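Local structure of conserved protein (Methanosarcina mazei, 2NR4) at residues R158-N161 against A162-A166; A203-L206 against I207-L211; G144-E147 against R148-K151. The protein is of unknown function but binds flavin mononucleotide, probably in the manner of split-barrel flavoproteins. One frame throughout, in Å; residues are numbered along the deposited sequence.

Contact 1 (R158-N161 against A162-A166); sequences RGFN and AVLEA
Four successive backbone bonds carry R158-N161 into A162-A166, and they straighten along the helix: the N-H...O angle opens from 138° at A162 N, bonded to R158 O, through V163 on G159 and L164 on F160, to 166° at E165 N, bonded to N161 O. The first donor stands above the plane of its carbonyl, whereas L164 N lies in the plane of the F160 carbonyl. On the apolar flank, F160 CE2 comes obliquely to L164 CD1 at 4.3 Å, a light touch, while N161 OD1 reaches the edge of the same ring in its plane. V163 CG2 settles 3.4 Å from G159 O; with CG1 anti to the backbone N (chi1 171°), this second methyl is turned back toward the preceding turn. E165 CG lies 3.5 Å from N161 O, and the bend at chi2 then turns the carboxylate. A water lies 2.9 Å from both N161 O and E165 OE2, where it can bridge them. That carboxylate is held more firmly from across the dimer, by the guanidinium of R158 of the second subunit, and R158 here grips E165 of the second subunit in return. Upstream, N157 OD1 accepts a hydrogen bond from F160 N. These are the opening two turns of helix 158-176 in a three-helix bundle, here doubling as a dimer interface and, through L164, as a neighbour of the flavin.

Contact 2 (A203-L206 against I207-L211); sequences AMKL and IYEAL
M204 packs on I207, and together with A203 they form the dense part of the contact. M204 SD lies 4.0 Å from I207 CD1, and I207 CG1, lying beside its own backbone N, runs 3.7 Å from A203 O. At the outer margin stands the Y208 ring, which M204 CE approaches at the edge and in the ring plane, 3.7 Å from CE1. The methionine gets there by bending at both chi2 (-52°) and chi3 (-58°), which carries its methyl along the helix toward the next turn. Y208 also brings its CD1 to 3.2 Å from M204 O, the carbonyl that already takes the hydrogen bond from Y208 N. All this belongs to the last turns of helix 198-210, the final helix of an antiparallel three-helix bundle: A203 packs on V163 and I207 on T167 and A170 of helix 158-176, M204 and Y208 meet helix 179-195, and L206 and I207 reach V88 of helix 84-92. Backbone bonds run through both parts, straightest from E209 N to K205 O at 176°. L206 marks the border, its CD2 meeting E209 OE1 at 3.7 Å, a methyl against a carboxylate oxygen. On the solvent side the extended E209 passes its CG over K205 O. K205 and E209 carry opposite charges, yet K205 NZ stays 6.0 Å from E209 OE2, too far apart for a salt bridge.

Contact 3 (G144-E147 against R148-K151); sequences GFNE and RNIK
F145 and I150 meet where the chain leaves its strand: I150 CD1 reaches CE2 of the F145 ring at 3.3 Å, a tight approach made obliquely, with the two side chains crossing at about a right angle. The isoleucine's outer chain is fully extended (chi2 -179°), which sends the terminal methyl back over the turn to the phenylalanine. With an alanine in place of I150 the CD1 methyl is gone, which would probably open a gap beside F145 CE2 and leave the ring less firmly fixed on this side. Next to this pair, two backbone bonds fold the chain, N149 N to N146 O at 2.8 Å and I150 N to E147 O at 3.2 Å. Both donors stand well above the planes of their carbonyls, as is common for i+3 to i bonds of a 3-10 turn. N146 and N149 lie side by side and point the same way, their amide planes 90° apart, with N149 ND2 3.4 Å from N146 CB. A shared acceptor probably helps to align them: each ND2 donates to A116 O, and that of N149 also to K114 O. Further out, a water bridges E147 OE1 and R148 N, donating to the first at 3.2 Å and accepting from the second at 3.1 Å, while K151 NZ closes on R148 O at 3.0 Å. N146 is paired through its backbone with I117, and F145 packs on L153 of the second subunit. The whole is a short 3-10 turn that follows strand 133-145 of the six-stranded antiparallel barrel characteristic of FMN-binding split-barrel proteins.

How the contacts relate
Contacts 1 and 2 belong to the same helical bundle and touch directly, their centres about 13 Å apart: A166 CB meets I207 CD1 at 3.8 Å, and V163 CG1 lies 3.8 Å from A203 CB, so helices 158-176 and 198-210 pack through residues of both. Flavin proximity falls off from one to the other, the L164 side chain being about 4 Å from the bound FMN and that of I207 about 8 Å. Contact 3 stands apart at the end of barrel strand 133-145, its centre about 23 Å from that of contact 1 and about 28 Å from that of contact 2. It begins the connection from barrel to bundle.

Contact 1 (R158-N161 against A162-A166)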
loop_
_atom_site.group_PDB
_atom_site.type_symbol
_atom_site.label_atom_id
_atom_site.label_comp_id
_atom_site.label_asym_id
_atom_site.label_seq_id
_atom_site.Cartn_x
_atom_site.Cartn_y
_atom_site.Cartn_z
ATOM N N ARG A 158 -1.054 5.664 4.762
ATOM C CA ARG A 158 -1.502 5.011 5.973
ATOM C C ARG A 158 -3.032 5.057 6.114
ATOM O O ARG A 158 -3.572 4.265 6.858
ATOM C CB ARG A 158 -0.864 5.645 7.196
ATOM C CG ARG A 158 0.682 5.441 7.265
ATOM C CD ARG A 158 1.184 6.294 8.390
ATOM N NE ARG A 158 0.896 5.682 9.668
ATOM C CZ ARG A 158 0.731 6.374 10.791
ATOM N NH1 ARG A 158 0.820 7.712 10.784
ATOM N NH2 ARG A 158 0.500 5.729 11.909
ATOM N N GLY A 159 -3.676 6.011 5.441
ATOM C CA GLY A 159 -5.147 6.128 5.406
ATOM C C GLY A 159 -5.760 4.983 4.620
ATOM O O GLY A 159 -6.710 4.316 5.088
ATOM N N PHE A 160 -5.209 4.722 3.438
ATOM C CA PHE A 160 -5.632 3.557 2.654
ATOM C C PHE A 160 -5.390 2.274 3.445
ATOM O O PHE A 160 -6.264 1.412 3.565
ATOM C CB PHE A 160 -4.900 3.502 1.313
ATOM C CG PHE A 160 -5.265 2.291 0.500
ATOM C CD1 PHE A 160 -6.372 2.337 -0.347
ATOM C CD2 PHE A 160 -4.562 1.071 0.642
ATOM C CE1 PHE A 160 -6.769 1.225 -1.076
ATOM C CE2 PHE A 160 -4.957 -0.078 -0.103
ATOM C CZ PHE A 160 -6.084 0.005 -0.969
ATOM N N ASN A 161 -4.199 2.174 4.051
ATOM C CA ASN A 161 -3.863 0.996 4.838
ATOM C C ASN A 161 -4.821 0.813 6.016
ATOM O O ASN A 161 -5.170 -0.309 6.373
ATOM C CB ASN A 161 -2.415 1.111 5.332
ATOM C CG ASN A 161 -1.411 1.155 4.196
ATOM O OD1 ASN A 161 -1.728 0.948 3.019
ATOM N ND2 ASN A 161 -0.151 1.451 4.552
ATOM N N ALA A 162 -5.261 1.929 6.607
ATOM C CA ALA A 162 -6.207 1.897 7.729
ATOM C C ALA A 162 -7.572 1.401 7.317
ATOM O O ALA A 162 -8.247 0.674 8.094
ATOM C CB ALA A 162 -6.326 3.247 8.358
ATOM N N VAL A 163 -7.971 1.749 6.103
ATOM C CA VAL A 163 -9.232 1.240 5.530
ATOM C C VAL A 163 -9.177 -0.280 5.380
ATOM O O VAL A 163 -10.123 -0.958 5.772
ATOM C CB VAL A 163 -9.561 1.869 4.145
ATOM C CG1 VAL A 163 -10.788 1.127 3.476
ATOM C CG2 VAL A 163 -9.871 3.365 4.320
ATOM N N LEU A 164 -8.054 -0.808 4.881
ATOM C CA LEU A 164 -7.847 -2.244 4.737
ATOM C C LEU A 164 -7.989 -2.949 6.103
ATOM O O LEU A 164 -8.679 -3.978 6.229
ATOM C CB LEU A 164 -6.440 -2.488 4.198
ATOM C CG LEU A 164 -6.246 -3.513 3.116
ATOM C CD1 LEU A 164 -7.202 -3.143 1.943
ATOM C CD2 LEU A 164 -4.740 -3.483 2.639
ATOM N N GLU A 165 -7.289 -2.432 7.115
ATOM C CA GLU A 165 -7.357 -3.004 8.448
ATOM C C GLU A 165 -8.768 -2.914 8.993
ATOM O O GLU A 165 -9.288 -3.923 9.526
ATOM C CB GLU A 165 -6.356 -2.317 9.409
ATOM C CG GLU A 165 -4.892 -2.550 9.019
ATOM C CD GLU A 165 -4.500 -4.024 8.957
ATOM O OE1 GLU A 165 -4.846 -4.773 9.883
ATOM O OE2 GLU A 165 -3.884 -4.452 7.958
ATOM N N ALA A 166 -9.402 -1.756 8.845
ATOM C CA ALA A 166 -10.771 -1.556 9.374
ATOM C C ALA A 166 -11.746 -2.556 8.775
ATOM O O ALA A 166 -12.675 -3.017 9.467
ATOM C CB ALA A 166 -11.257 -0.118 9.127
HETATM O O HOH W 1 -3.194 -2.460 6.014
#

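Contact 2 (A203-L206 against I207-L211)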
loop_
_atom_site.group_PDB
_atom_site.type_symbol
_atom_site.label_atom_id
_atom_site.label_comp_id
_atom_site.label_asym_id
_atom_site.label_seq_id
_atom_site.Cartn_x
_atom_site.Cartn_y
_atom_site.Cartn_z
ATOM N N ALA A 203 -14.794 5.550 2.025
ATOM C CA ALA A 203 -14.698 4.122 2.357
ATOM C C ALA A 203 -15.017 3.832 3.816
ATOM O O ALA A 203 -15.778 2.922 4.117
ATOM C CB ALA A 203 -13.316 3.560 1.980
ATOM N N MET A 204 -14.466 4.638 4.721
ATOM C CA MET A 204 -14.759 4.487 6.138
ATOM C C MET A 204 -16.234 4.672 6.423
ATOM O O MET A 204 -16.806 3.919 7.203
ATOM C CB MET A 204 -13.944 5.473 6.980
ATOM C CG MET A 204 -12.505 5.059 7.205
ATOM S SD MET A 204 -12.234 3.381 7.860
ATOM C CE MET A 204 -13.109 3.367 9.319
ATOM N N LYS A 205 -16.859 5.655 5.789
ATOM C CA LYS A 205 -18.300 5.876 5.950
ATOM C C LYS A 205 -19.087 4.628 5.538
ATOM O O LYS A 205 -20.054 4.234 6.209
ATOM C CB LYS A 205 -18.746 7.082 5.124
ATOM C CG LYS A 205 -19.652 8.096 5.879
ATOM C CD LYS A 205 -19.896 9.367 5.035
ATOM C CE LYS A 205 -19.857 10.660 5.882
ATOM N NZ LYS A 205 -21.185 11.317 6.193
ATOM N N LEU A 206 -18.658 3.977 4.455
ATOM C CA LEU A 206 -19.299 2.740 4.035
ATOM C C LEU A 206 -19.167 1.603 5.036
ATOM O O LEU A 206 -20.097 0.780 5.174
ATOM C CB LEU A 206 -18.837 2.309 2.640
ATOM C CG LEU A 206 -19.188 3.218 1.450
ATOM C CD1 LEU A 206 -18.692 2.533 0.188
ATOM C CD2 LEU A 206 -20.705 3.491 1.325
ATOM N N ILE A 207 -18.019 1.515 5.712
ATOM C CA ILE A 207 -17.823 0.505 6.769
ATOM C C ILE A 207 -18.817 0.697 7.926
ATOM O O ILE A 207 -19.426 -0.282 8.404
ATOM C CB ILE A 207 -16.346 0.448 7.306
ATOM C CG1 ILE A 207 -15.423 -0.134 6.226
ATOM C CG2 ILE A 207 -16.256 -0.458 8.509
ATOM C CD1 ILE A 207 -13.905 0.095 6.419
ATOM N N TYR A 208 -18.948 1.954 8.353
ATOM C CA TYR A 208 -19.875 2.367 9.407
ATOM C C TYR A 208 -21.330 2.037 9.053
ATOM O O TYR A 208 -22.014 1.352 9.834
ATOM C CB TYR A 208 -19.679 3.854 9.706
ATOM C CG TYR A 208 -18.550 4.118 10.663
ATOM C CD1 TYR A 208 -17.241 3.765 10.358
ATOM C CD2 TYR A 208 -18.785 4.737 11.880
ATOM C CE1 TYR A 208 -16.205 4.013 11.235
ATOM C CE2 TYR A 208 -17.741 4.993 12.774
ATOM C CZ TYR A 208 -16.453 4.619 12.445
ATOM O OH TYR A 208 -15.415 4.859 13.337
ATOM N N GLU A 209 -21.779 2.501 7.878
ATOM C CA GLU A 209 -23.096 2.138 7.328
ATOM C C GLU A 209 -23.327 0.623 7.286
ATOM O O GLU A 209 -24.412 0.158 7.627
ATOM C CB GLU A 209 -23.304 2.721 5.931
ATOM C CG GLU A 209 -23.337 4.231 5.855
ATOM C CD GLU A 209 -23.349 4.756 4.412
ATOM O OE1 GLU A 209 -23.638 3.980 3.464
ATOM O OE2 GLU A 209 -23.053 5.958 4.230
ATOM N N ALA A 210 -22.321 -0.146 6.872
ATOM C CA ALA A 210 -22.440 -1.603 6.821
ATOM C C ALA A 210 -22.632 -2.204 8.211
ATOM O O ALA A 210 -23.279 -3.249 8.356
ATOM C CB ALA A 210 -21.221 -2.231 6.151
ATOM N N LEU A 211 -22.071 -1.560 9.230
ATOM C CA LEU A 211 -22.191 -2.087 10.594
ATOM C C LEU A 211 -23.396 -1.509 11.350
ATOM O O LEU A 211 -23.530 -1.722 12.564
ATOM C CB LEU A 211 -20.906 -1.861 11.388
ATOM C CG LEU A 211 -19.641 -2.626 10.974
ATOM C CD1 LEU A 211 -18.472 -2.242 11.891
ATOM C CD2 LEU A 211 -19.861 -4.128 11.015
#

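Contact 3 (G144-E147 against R148-K151)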
loop_
_atom_site.group_PDB
_atom_site.type_symbol
_atom_site.label_atom_id
_atom_site.label_comp_id
_atom_site.label_asym_id
_atom_site.label_seq_id
_atom_site.Cartn_x
_atom_site.Cartn_y
_atom_site.Cartn_z
ATOM N N GLY A 144 -4.210 -9.828 -17.787
ATOM C CA GLY A 144 -4.318 -8.595 -18.511
ATOM C C GLY A 144 -3.981 -7.409 -17.662
ATOM O O GLY A 144 -3.964 -7.504 -16.448
ATOM N N PHE A 145 -3.770 -6.281 -18.330
ATOM C CA PHE A 145 -3.388 -5.031 -17.725
ATOM C C PHE A 145 -4.359 -3.972 -18.218
ATOM O O PHE A 145 -4.802 -4.018 -19.376
ATOM C CB PHE A 145 -1.964 -4.675 -18.181
ATOM C CG PHE A 145 -1.170 -3.939 -17.165
ATOM C CD1 PHE A 145 -0.557 -4.619 -16.121
ATOM C CD2 PHE A 145 -1.016 -2.563 -17.255
ATOM C CE1 PHE A 145 0.179 -3.934 -15.179
ATOM C CE2 PHE A 145 -0.270 -1.858 -16.312
ATOM C CZ PHE A 145 0.325 -2.542 -15.274
ATOM N N ASN A 146 -4.723 -3.035 -17.355
ATOM C CA ASN A 146 -5.600 -1.949 -17.771
ATOM C C ASN A 146 -4.884 -0.628 -17.583
ATOM O O ASN A 146 -5.084 0.074 -16.591
ATOM C CB ASN A 146 -6.932 -1.951 -17.005
ATOM C CG ASN A 146 -7.857 -3.081 -17.418
ATOM O OD1 ASN A 146 -7.892 -3.498 -18.577
ATOM N ND2 ASN A 146 -8.629 -3.573 -16.466
ATOM N N GLU A 147 -4.021 -0.316 -18.548
ATOM C CA GLU A 147 -3.339 0.978 -18.641
ATOM C C GLU A 147 -4.246 2.158 -18.309
ATOM O O GLU A 147 -3.863 3.042 -17.557
ATOM C CB GLU A 147 -2.755 1.151 -20.051
ATOM C CG GLU A 147 -1.612 0.193 -20.376
ATOM C CD GLU A 147 -2.064 -1.187 -20.861
ATOM O OE1 GLU A 147 -3.226 -1.347 -21.320
ATOM O OE2 GLU A 147 -1.229 -2.120 -20.782
ATOM N N ARG A 148 -5.463 2.138 -18.837
ATOM C CA ARG A 148 -6.448 3.201 -18.628
ATOM C C ARG A 148 -6.798 3.441 -17.145
ATOM O O ARG A 148 -7.269 4.518 -16.792
ATOM C CB ARG A 148 -7.726 2.916 -19.445
ATOM C CG ARG A 148 -7.532 2.887 -20.996
ATOM C CD ARG A 148 -8.775 2.343 -21.746
ATOM N NE ARG A 148 -8.437 1.837 -23.083
ATOM C CZ ARG A 148 -9.294 1.243 -23.919
ATOM N NH1 ARG A 148 -10.572 1.074 -23.582
ATOM N NH2 ARG A 148 -8.874 0.821 -25.107
ATOM N N ASN A 149 -6.550 2.450 -16.288
ATOM C CA ASN A 149 -6.910 2.529 -14.870
ATOM C C ASN A 149 -5.784 2.976 -13.930
ATOM O O ASN A 149 -6.010 3.150 -12.725
ATOM C CB ASN A 149 -7.469 1.184 -14.407
ATOM C CG ASN A 149 -8.864 0.922 -14.941
ATOM O OD1 ASN A 149 -9.629 1.862 -15.169
ATOM N ND2 ASN A 149 -9.207 -0.349 -15.134
ATOM N N ILE A 150 -4.582 3.117 -14.479
ATOM C CA ILE A 150 -3.462 3.713 -13.756
ATOM C C ILE A 150 -3.424 5.166 -14.182
ATOM O O ILE A 150 -3.082 5.461 -15.317
ATOM C CB ILE A 150 -2.091 3.066 -14.105
ATOM C CG1 ILE A 150 -2.176 1.537 -14.156
ATOM C CG2 ILE A 150 -1.005 3.526 -13.094
ATOM C CD1 ILE A 150 -0.848 0.873 -14.481
ATOM N N LYS A 151 -3.808 6.075 -13.302
ATOM C CA LYS A 151 -3.765 7.491 -13.675
ATOM C C LYS A 151 -2.803 8.306 -12.795
ATOM O O LYS A 151 -2.343 9.385 -13.201
ATOM C CB LYS A 151 -5.180 8.085 -13.710
ATOM C CG LYS A 151 -6.072 7.526 -14.875
ATOM C CD LYS A 151 -5.817 8.230 -16.238
ATOM C CE LYS A 151 -5.861 7.268 -17.445
ATOM N NZ LYS A 151 -7.207 7.167 -18.094
HETATM O O HOH W 2 -6.135 -0.160 -20.792
#